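PDB 3MPR: putative endonuclease/exonuclease/phosphatase family protein from Bacteroides thetaiotaomicron, which probably acts as a metal-dependent hydrolase of the DNase I-like superfamily, possibly a nuclease cleaving nucleic acid phosphodiester bonds. Local coordinates for residues Leu7-Tyr12 and Pro172-Gly177; Gln30-Ile35 and Met60-Pro65; Lys112-Val117 and Lys148-Glu153. All blocks are in the same frame, centred on the assembly; numbering follows the deposited sequence.

Contact 1: residues Leu7-Tyr12 and Pro172-Gly177; sequences LTVASY and PAILTG
S11, I174 and T176 have the most surface buried here, and they join the two sheets of a DNase I-like beta sandwich across its interior. The strand segments 7-12 and 173-177 run in roughly the same direction, with N-to-C directions 28° apart. The spacing is uneven. V9 and I174 have their CA atoms 8.8 Å apart, whereas those of S11 and T176 lie at 5.4 Å, so the two segments draw closer toward S11 and T176. At the wider end the I174 side chain reaches across with its terminal methyl. I174 CD1 lies 4.1 Å from V9 CG1. The same I174 CD1 is 4.2 Å from L7 CD1, an apolar contact made entirely by branch ends. At the closer end S11 CB meets T176 CB at 3.6 Å. T176 CG2 lies 3.6 Å from the carbonyl oxygen A10 O. The T176 chi1 of 60° sets OG1 between the backbone N and the carbonyl carbon, and CG2 is thereby the branch offered to 7-12; OG1 itself bonds to N140 OD1 on strand 135-142. S11 OG accepts a weak hydrogen bond from G177 N at 3.1 Å, bent to 126° at the hydrogen, and has a second weak bond from Q50. All the touching residues are buried, and G177 lies about 10 Å from the side chain of E51, a magnesium-binding residue whose metal is absent from this chain. F138 of strand 135-142 and I230 of strand 228-232 fill in around V9 and T176, while strand 283-289 pairs with 7-12 and sends L287 against I174.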
# COMPACT_ATOMS: atom_id res chain seq x y z
N LEU A 7 6.12 12.93 -7.69
CA LEU A 7 7.14 12.00 -7.20
C LEU A 7 6.59 11.14 -6.07
O LEU A 7 5.92 11.64 -5.18
CB LEU A 7 8.33 12.78 -6.63
CG LEU A 7 9.18 13.62 -7.56
CD1 LEU A 7 10.21 14.39 -6.74
CD2 LEU A 7 9.87 12.74 -8.59
N THR A 8 6.93 9.85 -6.06
CA THR A 8 6.68 9.04 -4.88
C THR A 8 8.01 8.73 -4.22
O THR A 8 8.88 8.13 -4.85
CB THR A 8 6.00 7.72 -5.25
OG1 THR A 8 4.71 8.01 -5.78
CG2 THR A 8 5.84 6.84 -4.01
N VAL A 9 8.17 9.15 -2.98
CA VAL A 9 9.43 8.94 -2.28
C VAL A 9 9.16 8.13 -1.01
O VAL A 9 8.02 8.01 -0.58
CB VAL A 9 10.13 10.27 -1.93
CG1 VAL A 9 10.35 11.10 -3.21
CG2 VAL A 9 9.33 11.07 -0.90
N ALA A 10 10.22 7.55 -0.46
CA ALA A 10 10.12 6.76 0.76
C ALA A 10 11.40 6.84 1.58
O ALA A 10 12.47 7.20 1.08
CB ALA A 10 9.81 5.31 0.43
N SER A 11 11.26 6.51 2.86
CA SER A 11 12.39 6.34 3.76
C SER A 11 12.18 4.97 4.40
O SER A 11 11.10 4.66 4.89
CB SER A 11 12.38 7.42 4.84
OG SER A 11 13.51 7.28 5.70
N TYR A 12 13.20 4.13 4.37
CA TYR A 12 13.03 2.76 4.87
C TYR A 12 14.33 2.26 5.47
O TYR A 12 15.31 2.06 4.74
CB TYR A 12 12.64 1.85 3.71
CG TYR A 12 11.93 0.56 4.08
CD1 TYR A 12 11.69 0.21 5.41
CD2 TYR A 12 11.51 -0.32 3.09
CE1 TYR A 12 11.04 -0.98 5.73
CE2 TYR A 12 10.85 -1.51 3.41
CZ TYR A 12 10.63 -1.84 4.73
OH TYR A 12 9.97 -3.01 5.04
N PRO A 172 14.98 22.81 -4.53
CA PRO A 172 14.12 22.21 -3.50
C PRO A 172 14.77 20.94 -2.99
O PRO A 172 15.49 20.28 -3.74
CB PRO A 172 12.84 21.85 -4.26
CG PRO A 172 12.93 22.57 -5.57
CD PRO A 172 14.38 22.73 -5.87
N ALA A 173 14.53 20.59 -1.73
CA ALA A 173 15.17 19.43 -1.13
C ALA A 173 14.16 18.49 -0.48
O ALA A 173 13.10 18.91 -0.01
CB ALA A 173 16.21 19.87 -0.10
N ILE A 174 14.53 17.22 -0.47
CA ILE A 174 13.81 16.18 0.23
C ILE A 174 14.84 15.52 1.12
O ILE A 174 15.93 15.21 0.66
CB ILE A 174 13.28 15.13 -0.76
CG1 ILE A 174 12.31 15.79 -1.75
CG2 ILE A 174 12.67 13.93 0.01
CD1 ILE A 174 11.88 14.88 -2.92
N LEU A 175 14.50 15.33 2.39
CA LEU A 175 15.39 14.72 3.39
C LEU A 175 14.70 13.53 4.05
O LEU A 175 13.65 13.70 4.68
CB LEU A 175 15.77 15.75 4.46
CG LEU A 175 16.43 15.22 5.75
CD1 LEU A 175 17.79 14.61 5.47
CD2 LEU A 175 16.54 16.34 6.80
N THR A 176 15.27 12.32 3.90
CA THR A 176 14.74 11.12 4.53
C THR A 176 15.73 10.61 5.56
O THR A 176 16.88 11.05 5.58
CB THR A 176 14.53 9.97 3.51
OG1 THR A 176 15.78 9.62 2.90
CG2 THR A 176 13.54 10.38 2.41
N GLY A 177 15.32 9.68 6.40
CA GLY A 177 16.30 9.07 7.29
C GLY A 177 15.70 8.42 8.50
O GLY A 177 14.50 8.50 8.74

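Contact 2: residues Gln30-Ile35 and Met60-Pro65; sequences QRYPVI and MKEALP
Two bends in the M60 side chain, at chi2 (-66°) and again at chi3, fold the selenomethionine back toward Y32 and I35, while the unusual Y32 chi1 of 92° directs its ring toward the helix carrying M60 and A63. The outcome is a Met-aromatic contact between helices 28-41 and 54-63. M60 SE lies 5.3 Å from the centroid of the Y32 ring and 64° off the ring normal, an oblique approach. The same atom, M60 SE, is 4.1 Å from Y32 CB, which places it beside the root of the tyrosine as well as its ring. Beyond the selenium, M60 CE reaches I35 CG2 at 3.8 Å, the two side chains crossing at about a right angle. A63 supplies the next step of the interface: its CB sits at the ring edge, near the plane, 4.1 Å from Y32 CE1. W28 stacks on the Y32 ring and also touches M60, so the aromatic group is held from within its own helix too. I35 packs on the loop residue P277, while V34 of the same helix meets L210 of the second subunit. Toward the outer margin, the tyrosine hydroxyl and E62 are joined by one water, which accepts from Y32 OH at 2.7 Å and donates to E62 OE1 at 2.6 Å.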
# COMPACT_ATOMS: atom_id res chain seq x y z
N GLN A 30 15.76 -13.96 4.33
CA GLN A 30 14.33 -14.22 4.30
C GLN A 30 13.52 -12.92 4.08
O GLN A 30 12.49 -12.93 3.41
CB GLN A 30 13.92 -14.89 5.62
CG GLN A 30 12.44 -15.07 5.85
CD GLN A 30 12.14 -15.89 7.09
OE1 GLN A 30 12.32 -17.10 7.09
NE2 GLN A 30 11.66 -15.23 8.15
N ARG A 31 14.02 -11.81 4.62
CA ARG A 31 13.28 -10.54 4.66
C ARG A 31 13.36 -9.75 3.38
O ARG A 31 12.36 -9.18 2.94
CB ARG A 31 13.84 -9.62 5.75
CG ARG A 31 13.69 -10.11 7.16
CD ARG A 31 13.99 -9.00 8.16
NE ARG A 31 15.39 -8.61 8.27
CZ ARG A 31 15.89 -7.48 7.76
NH1 ARG A 31 15.10 -6.64 7.08
NH2 ARG A 31 17.18 -7.19 7.93
N TYR A 32 14.55 -9.66 2.81
CA TYR A 32 14.78 -8.69 1.74
C TYR A 32 13.98 -8.91 0.46
O TYR A 32 13.61 -7.95 -0.21
CB TYR A 32 16.29 -8.46 1.49
CG TYR A 32 16.95 -9.33 0.43
CD1 TYR A 32 16.73 -9.11 -0.92
CD2 TYR A 32 17.83 -10.34 0.80
CE1 TYR A 32 17.35 -9.90 -1.89
CE2 TYR A 32 18.44 -11.13 -0.15
CZ TYR A 32 18.21 -10.91 -1.49
OH TYR A 32 18.84 -11.70 -2.42
N PRO A 33 13.68 -10.18 0.11
CA PRO A 33 12.84 -10.34 -1.07
C PRO A 33 11.46 -9.68 -0.87
O PRO A 33 10.90 -9.15 -1.82
CB PRO A 33 12.71 -11.86 -1.21
CG PRO A 33 14.00 -12.38 -0.59
CD PRO A 33 14.19 -11.47 0.61
N VAL A 34 10.95 -9.70 0.36
CA VAL A 34 9.68 -9.02 0.67
C VAL A 34 9.83 -7.49 0.62
O VAL A 34 9.00 -6.79 0.04
CB VAL A 34 9.14 -9.45 2.06
CG1 VAL A 34 7.78 -8.82 2.34
CG2 VAL A 34 9.04 -10.98 2.13
N ILE A 35 10.90 -6.98 1.22
CA ILE A 35 11.24 -5.57 1.11
C ILE A 35 11.24 -5.12 -0.36
O ILE A 35 10.63 -4.11 -0.71
CB ILE A 35 12.61 -5.25 1.75
CG1 ILE A 35 12.55 -5.47 3.27
CG2 ILE A 35 13.08 -3.82 1.41
CD1 ILE A 35 13.92 -5.36 3.97
N MSE A 60 19.77 -5.95 -2.88
CA MSE A 60 18.59 -5.14 -3.17
C MSE A 60 18.57 -4.73 -4.63
O MSE A 60 17.55 -4.83 -5.29
CB MSE A 60 18.51 -3.91 -2.25
CG MSE A 60 18.15 -4.25 -0.81
SE MSE A 60 16.31 -4.97 -0.67
CE MSE A 60 15.39 -3.54 -1.61
N LYS A 61 19.71 -4.27 -5.15
CA LYS A 61 19.76 -3.91 -6.56
C LYS A 61 19.43 -5.13 -7.44
O LYS A 61 18.68 -5.02 -8.41
CB LYS A 61 21.12 -3.31 -6.92
CG LYS A 61 21.24 -2.89 -8.37
CD LYS A 61 22.53 -2.10 -8.62
CE LYS A 61 22.65 -1.71 -10.07
NZ LYS A 61 23.97 -1.05 -10.33
N GLU A 62 19.96 -6.30 -7.10
CA GLU A 62 19.63 -7.49 -7.87
C GLU A 62 18.13 -7.74 -7.84
O GLU A 62 17.53 -8.12 -8.84
CB GLU A 62 20.40 -8.71 -7.36
CG GLU A 62 19.98 -10.03 -8.02
CD GLU A 62 20.74 -11.21 -7.47
OE1 GLU A 62 20.63 -11.48 -6.25
OE2 GLU A 62 21.46 -11.87 -8.24
N ALA A 63 17.51 -7.50 -6.68
CA ALA A 63 16.07 -7.72 -6.53
C ALA A 63 15.24 -6.61 -7.13
O ALA A 63 14.02 -6.72 -7.20
CB ALA A 63 15.71 -7.89 -5.05
N LEU A 64 15.90 -5.53 -7.56
CA LEU A 64 15.19 -4.35 -8.07
C LEU A 64 15.64 -3.93 -9.46
O LEU A 64 16.31 -2.92 -9.62
CB LEU A 64 15.33 -3.17 -7.10
CG LEU A 64 14.60 -3.30 -5.76
CD1 LEU A 64 14.95 -2.12 -4.86
CD2 LEU A 64 13.09 -3.39 -5.97
N PRO A 65 15.28 -4.72 -10.48
CA PRO A 65 15.63 -4.38 -11.86
C PRO A 65 15.14 -2.98 -12.14
O PRO A 65 14.00 -2.66 -11.80
CB PRO A 65 14.81 -5.37 -12.69
CG PRO A 65 14.64 -6.55 -11.79
CD PRO A 65 14.52 -5.99 -10.40
O HOH W 1 18.81 -10.38 -4.73

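Contact 3: residues Lys112-Val117 and Lys148-Glu153; sequences KGWDAV and KKARVE
D115 meets the first turn of helix 148-164 with both carboxylate oxygens, each taking a backbone N-H. D115 OD1 accepts from A150 N at 2.8 Å, and D115 OD2 from K149 N at 3.1 Å. Both donors approach on the syn side, tilted somewhat out of the carboxylate plane. The bidentate grip restrains the rotation of the carboxylate, and an acid at the N-terminal end of a helix is probably favoured by the helix dipole. A water extends the network, donating to D115 OD2 and accepting from K148 N. The acid is presented by a type II' beta turn, G113 to A116, closed by A116 N bonding to G113 O at 2.8 Å. D115 chi1 of 61° sets its CG between its own backbone N and carbonyl carbon, facing the helix.

Outside this polar centre, W114 spreads its indole against the helix. E153 CB stands 3.3 Å from the centroid of the W114 six-membered ring and only 11° off its normal, a CH-pi contact over one face. The bent E153 chain then carries its carboxylate along the ring, the two planes 20° apart. W114 CE3 also packs on A150 CB at 4.0 Å, and K149 CE approaches the indole obliquely near CD1. At the end of the turn, A116 CB meets A150 CB at 3.8 Å. The turn belongs to the loop between strands 93-102 and 121-129, where E105 receives the W114 N-H, while D144, just ahead of the helix, receives that of V117; the helix start is flanked by helix 186-192, whose S187 touches R151.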
# COMPACT_ATOMS: atom_id res chain seq x y z
N LYS A 112 33.45 10.71 14.01
CA LYS A 112 32.33 10.90 14.93
C LYS A 112 32.14 12.39 15.12
O LYS A 112 33.10 13.16 15.08
CB LYS A 112 32.61 10.25 16.28
CG LYS A 112 32.87 8.76 16.21
CD LYS A 112 33.35 8.19 17.54
CE LYS A 112 33.73 6.72 17.39
NZ LYS A 112 34.21 6.13 18.66
N GLY A 113 30.91 12.81 15.34
CA GLY A 113 30.65 14.23 15.52
C GLY A 113 30.23 14.57 16.94
O GLY A 113 29.48 13.81 17.57
N TRP A 114 30.71 15.70 17.44
CA TRP A 114 30.33 16.18 18.76
C TRP A 114 30.29 15.04 19.79
O TRP A 114 31.31 14.41 20.03
CB TRP A 114 29.01 16.96 18.68
CG TRP A 114 29.08 18.07 17.64
CD1 TRP A 114 29.55 19.33 17.84
CD2 TRP A 114 28.72 17.99 16.25
NE1 TRP A 114 29.48 20.05 16.66
CE2 TRP A 114 28.98 19.25 15.67
CE3 TRP A 114 28.19 16.97 15.44
CZ2 TRP A 114 28.74 19.52 14.33
CZ3 TRP A 114 27.94 17.24 14.11
CH2 TRP A 114 28.22 18.51 13.56
N ASP A 115 29.12 14.76 20.35
CA ASP A 115 29.00 13.75 21.41
C ASP A 115 28.48 12.38 20.95
O ASP A 115 28.03 11.56 21.76
CB ASP A 115 28.14 14.29 22.56
CG ASP A 115 26.72 14.63 22.12
OD1 ASP A 115 26.44 14.59 20.91
OD2 ASP A 115 25.87 14.93 23.00
N ALA A 116 28.56 12.12 19.65
CA ALA A 116 28.06 10.86 19.09
C ALA A 116 29.01 9.70 19.39
O ALA A 116 30.20 9.92 19.63
CB ALA A 116 27.83 11.01 17.59
N VAL A 117 28.50 8.47 19.37
CA VAL A 117 29.34 7.29 19.62
C VAL A 117 29.80 6.59 18.35
O VAL A 117 30.84 5.91 18.35
CB VAL A 117 28.64 6.27 20.54
CG1 VAL A 117 28.38 6.87 21.91
CG2 VAL A 117 27.34 5.80 19.90
N LYS A 148 23.09 13.66 21.72
CA LYS A 148 22.03 14.64 21.57
C LYS A 148 22.56 15.90 20.90
O LYS A 148 21.95 16.44 19.97
CB LYS A 148 21.43 14.98 22.94
CG LYS A 148 20.27 15.97 22.89
CD LYS A 148 19.77 16.27 24.30
CE LYS A 148 18.40 16.91 24.29
NZ LYS A 148 18.34 18.06 23.34
N LYS A 149 23.69 16.40 21.37
CA LYS A 149 24.27 17.58 20.74
C LYS A 149 24.55 17.29 19.27
O LYS A 149 24.30 18.13 18.40
CB LYS A 149 25.56 18.01 21.45
CG LYS A 149 26.19 19.23 20.79
CD LYS A 149 27.34 19.80 21.62
CE LYS A 149 27.75 21.17 21.09
NZ LYS A 149 29.16 21.48 21.45
N ALA A 150 25.05 16.09 19.00
CA ALA A 150 25.36 15.71 17.62
C ALA A 150 24.11 15.73 16.72
O ALA A 150 24.17 16.20 15.59
CB ALA A 150 26.01 14.35 17.57
N ARG A 151 22.98 15.24 17.23
CA ARG A 151 21.74 15.27 16.45
C ARG A 151 21.29 16.70 16.12
O ARG A 151 20.89 16.98 14.98
CB ARG A 151 20.61 14.51 17.17
CG ARG A 151 20.83 13.00 17.26
CD ARG A 151 19.55 12.30 17.73
NE ARG A 151 19.13 12.71 19.06
CZ ARG A 151 19.45 12.07 20.19
NH1 ARG A 151 20.21 10.98 20.15
NH2 ARG A 151 19.01 12.52 21.35
N VAL A 152 21.37 17.59 17.10
CA VAL A 152 20.98 18.98 16.87
C VAL A 152 21.94 19.64 15.88
O VAL A 152 21.52 20.26 14.90
CB VAL A 152 20.93 19.77 18.20
CG1 VAL A 152 20.60 21.23 17.94
CG2 VAL A 152 19.91 19.15 19.15
N GLU A 153 23.24 19.50 16.13
CA GLU A 153 24.24 20.07 15.23
C GLU A 153 24.08 19.49 13.83
O GLU A 153 24.21 20.19 12.83
CB GLU A 153 25.65 19.79 15.75
CG GLU A 153 25.94 20.48 17.08
CD GLU A 153 26.18 21.99 16.94
OE1 GLU A 153 26.33 22.49 15.80
OE2 GLU A 153 26.20 22.69 17.98
O HOH W 2 24.20 13.89 24.55

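From the N terminus, the chain passes through strand 5-13, the first half of contact 1, and soon enters helix 28-41. Contact 2 closes a short loop between 30-35 and 60-65, tying that helix to helix 54-63. After strand 93-102, contact 3 closes a second loop, from 112-117 to the start of helix 148-164. Strand 173-178 then completes contact 1, joining the two sheets. Contacts 2 and 3 are thus in series, both nested inside the long loop of contact 1, on opposite sides of the chain's centre with their own centres about 33 Å apart. Contacts 1 and 2 touch directly, Y12 CE2 lying 3.8 Å from I35 CG2; contact 3 follows through helix 148-164, which precedes strand 173-178.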